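PDB 2Z73: rhodopsin from Todarodes pacificus, which detects dim light for vision through 11-cis-retinal isomerization, which activates G-protein signaling to phospholipase C. Local coordinates for residues 126-129 with 130-133; 213-216 with 217-221. All blocks are in the same frame, centred on the assembly; numbering follows the deposited sequence.

Contact 1 (126-129 with 130-133). With BOG (octyl beta-D-glucopyranoside), chain C.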
loop_
_atom_site.group_PDB
_atom_site.type_symbol
_atom_site.label_atom_id
_atom_site.label_comp_id
_atom_site.label_asym_id
_atom_site.label_seq_id
_atom_site.Cartn_x
_atom_site.Cartn_y
_atom_site.Cartn_z
ATOM N N MET A 126 5.186 4.300 -0.395
ATOM C CA MET A 126 4.563 5.215 -1.340
ATOM C C MET A 126 5.156 6.607 -1.115
ATOM O O MET A 126 5.399 7.347 -2.067
ATOM C CB MET A 126 3.039 5.229 -1.168
ATOM C CG MET A 126 2.348 4.020 -1.791
ATOM S SD MET A 126 0.538 4.020 -1.631
ATOM C CE MET A 126 0.209 2.318 -1.149
ATOM N N ALA A 127 5.419 6.947 0.145
ATOM C CA ALA A 127 6.009 8.242 0.457
ATOM C C ALA A 127 7.346 8.367 -0.289
ATOM O O ALA A 127 7.598 9.374 -0.955
ATOM C CB ALA A 127 6.227 8.372 1.960
ATOM N N MET A 128 8.197 7.344 -0.178
ATOM C CA MET A 128 9.488 7.352 -0.856
ATOM C C MET A 128 9.282 7.472 -2.361
ATOM O O MET A 128 10.110 8.052 -3.077
ATOM C CB MET A 128 10.264 6.065 -0.577
ATOM C CG MET A 128 10.560 5.814 0.877
ATOM S SD MET A 128 11.304 7.255 1.648
ATOM C CE MET A 128 10.324 7.346 3.132
ATOM N N ILE A 129 8.182 6.909 -2.850
ATOM C CA ILE A 129 7.898 6.969 -4.268
ATOM C C ILE A 129 7.460 8.375 -4.635
ATOM O O ILE A 129 7.786 8.872 -5.714
ATOM C CB ILE A 129 6.789 5.990 -4.674
ATOM C CG1 ILE A 129 7.237 4.554 -4.402
ATOM C CG2 ILE A 129 6.463 6.169 -6.159
ATOM C CD1 ILE A 129 6.164 3.503 -4.681
ATOM N N SER A 130 6.726 9.016 -3.733
ATOM C CA SER A 130 6.244 10.371 -3.969
ATOM C C SER A 130 7.419 11.341 -3.978
ATOM O O SER A 130 7.359 12.401 -4.607
ATOM C CB SER A 130 5.253 10.784 -2.880
ATOM O OG SER A 130 5.914 10.965 -1.641
ATOM N N ILE A 131 8.488 10.972 -3.278
ATOM C CA ILE A 131 9.677 11.804 -3.210
ATOM C C ILE A 131 10.436 11.722 -4.524
ATOM O O ILE A 131 10.904 12.733 -5.059
ATOM C CB ILE A 131 10.586 11.354 -2.070
ATOM C CG1 ILE A 131 9.863 11.548 -0.738
ATOM C CG2 ILE A 131 11.874 12.127 -2.097
ATOM C CD1 ILE A 131 10.670 11.128 0.463
ATOM N N ASP A 132 10.562 10.505 -5.042
ATOM C CA ASP A 132 11.248 10.295 -6.310
ATOM C C ASP A 132 10.508 11.087 -7.373
ATOM O O ASP A 132 11.126 11.747 -8.202
ATOM C CB ASP A 132 11.260 8.812 -6.670
ATOM C CG ASP A 132 11.689 8.567 -8.091
ATOM O OD1 ASP A 132 10.830 8.229 -8.921
ATOM O OD2 ASP A 132 12.887 8.720 -8.374
ATOM N N ARG A 133 9.181 11.015 -7.337
ATOM C CA ARG A 133 8.357 11.735 -8.295
ATOM C C ARG A 133 8.653 13.236 -8.236
ATOM O O ARG A 133 8.757 13.899 -9.268
ATOM C CB ARG A 133 6.878 11.477 -8.023
ATOM C CG ARG A 133 6.407 10.063 -8.352
ATOM C CD ARG A 133 6.657 9.688 -9.808
ATOM N NE ARG A 133 8.071 9.391 -10.050
ATOM C CZ ARG A 133 8.626 9.239 -11.251
ATOM N NH1 ARG A 133 7.899 9.352 -12.359
ATOM N NH2 ARG A 133 9.917 8.982 -11.344
HETATM C C1 BOG C . 11.738 5.396 -15.004
HETATM O O1 BOG C . 10.922 5.864 -14.018
HETATM C C2 BOG C . 10.821 5.499 -16.196
HETATM O O2 BOG C . 9.601 4.673 -16.069
HETATM C C3 BOG C . 11.697 5.019 -17.262
HETATM O O3 BOG C . 10.872 5.125 -18.366
HETATM C C4 BOG C . 12.993 5.925 -17.349
HETATM O O4 BOG C . 13.832 5.477 -18.366
HETATM C C5 BOG C . 13.843 5.800 -16.156
HETATM O O5 BOG C . 12.971 6.260 -15.130
HETATM C C6 BOG C . 15.135 6.718 -16.232
HETATM O O6 BOG C . 15.969 6.521 -14.968
HETATM C "C1'" BOG C . 11.254 4.978 -12.986
HETATM C "C2'" BOG C . 10.678 5.658 -11.847
HETATM C "C3'" BOG C . 9.771 4.612 -11.293
HETATM C "C4'" BOG C . 8.679 5.414 -10.862
HETATM C "C5'" BOG C . 7.895 4.504 -9.992
HETATM C "C6'" BOG C . 6.580 5.044 -10.145
HETATM C "C7'" BOG C . 5.786 4.097 -9.342
HETATM C "C8'" BOG C . 4.510 4.195 -9.975
#
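Ser130 turns its hydroxyl back onto the previous turn of its own helix, where OG donates to Ala127 O. At 2.4 Å between OG and Ala127 O the modelled bond is very short, and its exact length is doubtful. The chi1 of 70° sets OG between the backbone N and the carbonyl carbon, a rotamer from which it reaches back to Ala127 O. Ala127 O also receives Ile131 N at 3.0 Å, so in the model this buried carbonyl has two donors, the serine one of uncertain length. Beside it Met128 and Ile131 run alongside each other, and Met128 SD touches Ile131 CD1 at 4.1 Å. One turn on, Arg133 N binds Ile129 O, and the arginine's CG packs 3.2 Å from Ile129 O.

Asp132 and Arg133 open the D/E-R-Y motif that class A receptors carry at the cytoplasmic end of transmembrane helix 3. Arg133 NH2 forms a salt bridge with Asp132 OD1 at 2.7 Å, approaching that oxygen from the syn side of the carboxylate, 31° out of its plane; Arg133 NE adds a weak bond. Bends at chi2 and chi3 fold the arginine chain toward its neighbour. Over one face of the guanidinium lies the octyl chain of the detergent, C4' of BOG standing 3.8 Å above its plane, while Ile129 CG2 meets BOG C7' at 3.9 Å. Further out, a second charge, Glu256 on helix 246-286, pairs with Arg133 NH1, an arrangement consistent with the ionic lock of resting receptors in this family.

Contact 2 (213-216 with 217-221)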
loop_
_atom_site.group_PDB
_atom_site.type_symbol
_atom_site.label_atom_id
_atom_site.label_comp_id
_atom_site.label_asym_id
_atom_site.label_seq_id
_atom_site.Cartn_x
_atom_site.Cartn_y
_atom_site.Cartn_z
ATOM N N ILE A 213 1.731 10.647 5.056
ATOM C CA ILE A 213 0.726 11.402 4.330
ATOM C C ILE A 213 1.267 12.797 4.033
ATOM O O ILE A 213 1.165 13.288 2.910
ATOM C CB ILE A 213 -0.572 11.521 5.136
ATOM C CG1 ILE A 213 -1.258 10.150 5.200
ATOM C CG2 ILE A 213 -1.460 12.579 4.521
ATOM C CD1 ILE A 213 -2.660 10.162 5.780
ATOM N N LEU A 214 1.853 13.431 5.044
ATOM C CA LEU A 214 2.415 14.765 4.875
ATOM C C LEU A 214 3.462 14.754 3.769
ATOM O O LEU A 214 3.485 15.636 2.906
ATOM C CB LEU A 214 3.032 15.248 6.186
ATOM C CG LEU A 214 2.032 15.519 7.315
ATOM C CD1 LEU A 214 2.778 15.800 8.615
ATOM C CD2 LEU A 214 1.146 16.699 6.940
ATOM N N ILE A 215 4.333 13.753 3.798
ATOM C CA ILE A 215 5.363 13.625 2.774
ATOM C C ILE A 215 4.664 13.530 1.421
ATOM O O ILE A 215 5.033 14.214 0.471
ATOM C CB ILE A 215 6.214 12.366 3.002
ATOM C CG1 ILE A 215 6.970 12.486 4.322
ATOM C CG2 ILE A 215 7.195 12.189 1.870
ATOM C CD1 ILE A 215 7.805 11.268 4.660
ATOM N N ILE A 216 3.648 12.680 1.341
ATOM C CA ILE A 216 2.899 12.519 0.103
ATOM C C ILE A 216 2.390 13.874 -0.398
ATOM O O ILE A 216 2.848 14.362 -1.427
ATOM C CB ILE A 216 1.704 11.551 0.302
ATOM C CG1 ILE A 216 2.223 10.121 0.470
ATOM C CG2 ILE A 216 0.757 11.634 -0.877
ATOM C CD1 ILE A 216 1.218 9.168 1.063
ATOM N N PHE A 217 1.461 14.482 0.339
ATOM C CA PHE A 217 0.894 15.781 -0.036
ATOM C C PHE A 217 1.951 16.836 -0.350
ATOM O O PHE A 217 1.821 17.580 -1.330
ATOM C CB PHE A 217 -0.047 16.303 1.070
ATOM C CG PHE A 217 -0.447 17.756 0.900
ATOM C CD1 PHE A 217 0.347 18.781 1.412
ATOM C CD2 PHE A 217 -1.612 18.098 0.219
ATOM C CE1 PHE A 217 -0.010 20.121 1.252
ATOM C CE2 PHE A 217 -1.975 19.440 0.055
ATOM C CZ PHE A 217 -1.170 20.450 0.575
ATOM N N PHE A 218 2.987 16.903 0.481
ATOM C CA PHE A 218 4.067 17.867 0.286
ATOM C C PHE A 218 4.781 17.639 -1.035
ATOM O O PHE A 218 5.307 18.573 -1.624
ATOM C CB PHE A 218 5.074 17.776 1.439
ATOM C CG PHE A 218 6.322 18.596 1.230
ATOM C CD1 PHE A 218 7.365 18.116 0.444
ATOM C CD2 PHE A 218 6.452 19.850 1.820
ATOM C CE1 PHE A 218 8.516 18.871 0.252
ATOM C CE2 PHE A 218 7.599 20.612 1.633
ATOM C CZ PHE A 218 8.632 20.123 0.849
ATOM N N CYS A 219 4.801 16.390 -1.490
ATOM C CA CYS A 219 5.455 16.040 -2.748
ATOM C C CYS A 219 4.533 16.229 -3.944
ATOM O O CYS A 219 4.940 16.771 -4.968
ATOM C CB CYS A 219 5.949 14.590 -2.712
ATOM S SG CYS A 219 7.464 14.332 -1.760
ATOM N N TYR A 220 3.294 15.776 -3.821
ATOM C CA TYR A 220 2.373 15.919 -4.928
ATOM C C TYR A 220 1.882 17.342 -5.057
ATOM O O TYR A 220 1.802 17.871 -6.164
ATOM C CB TYR A 220 1.206 14.941 -4.785
ATOM C CG TYR A 220 1.666 13.516 -4.988
ATOM C CD1 TYR A 220 2.272 13.128 -6.182
ATOM C CD2 TYR A 220 1.574 12.579 -3.963
ATOM C CE1 TYR A 220 2.779 11.850 -6.350
ATOM C CE2 TYR A 220 2.080 11.295 -4.120
ATOM C CZ TYR A 220 2.684 10.937 -5.315
ATOM O OH TYR A 220 3.215 9.673 -5.465
ATOM N N PHE A 221 1.568 17.978 -3.935
ATOM C CA PHE A 221 1.113 19.358 -4.011
ATOM C C PHE A 221 2.258 20.191 -4.573
ATOM O O PHE A 221 2.042 21.260 -5.146
ATOM C CB PHE A 221 0.726 19.891 -2.634
ATOM C CG PHE A 221 0.184 21.292 -2.668
ATOM C CD1 PHE A 221 -1.022 21.565 -3.306
ATOM C CD2 PHE A 221 0.884 22.342 -2.082
ATOM C CE1 PHE A 221 -1.524 22.861 -3.359
ATOM C CE2 PHE A 221 0.391 23.641 -2.129
ATOM C CZ PHE A 221 -0.817 23.902 -2.769
#
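Ile216 and Tyr220 are brought together by complementary torsions: the isoleucine holds CG2 opposite its backbone N, beside the carbonyl carbon, while the tyrosine swings CG away from its carbonyl carbon (chi1 -69°) and turns its ring with chi2 at -59°. The pair illustrates packing between residues one turn apart along a helix, here transmembrane helix 5 of the seven-helix receptor fold. The side chains cross obliquely, and the methyl lies at the ring's edge, in its plane: Ile216 CG2 is 3.3 Å from Tyr220 CD2 and 3.5 Å from Tyr220 CE2. This is a tight fit, with the ring meeting the isoleucine by its rim. Ser130 and residues Ser263 and Ile264 of helix 246-286 also touch the tyrosine side chain, placing it where three helices come together. Were Tyr220 replaced by an alanine, the Ile216 methyl would probably lose its aromatic neighbour and a gap would open beside Ser130. By its place in the helix, Tyr220 probably corresponds to the tyrosine of class A relatives that moves on activation toward the arginine of the D/E-R-Y motif.

A looser pair flanks it: Ile215 CG2 and Cys219 SG approach to 4.2 Å, on the side that faces Ile131. Phe217 and Phe218, by contrast, lie on the surface of the helix, and Phe218 CB rests 3.0 Å from Leu214 O. Ile216 O accepts two backbone donors, Tyr220 N at 2.8 Å and Cys219 N, the latter standing above the carbonyl plane.

How the contacts relate
From the N terminus the chain reaches contact 1 on helix 104-138, passes through helix 149-167 and the two-stranded sheet of 177-179 and 186-188, and then enters contact 2 on helix 195-224. Neither contact closes a loop, since each joins consecutive turns of a single helix; they lie in series, without nesting or crossing. In space, however, their centres are about 9 Å apart and the two helices pack directly: Ser130 CB lies 3.4 Å from Tyr220 CE2, and Ile131 CG1 lies 3.8 Å from Ile215 CG2. Helix 246-286 touches both, with Val267 meeting Met126 and Ile216.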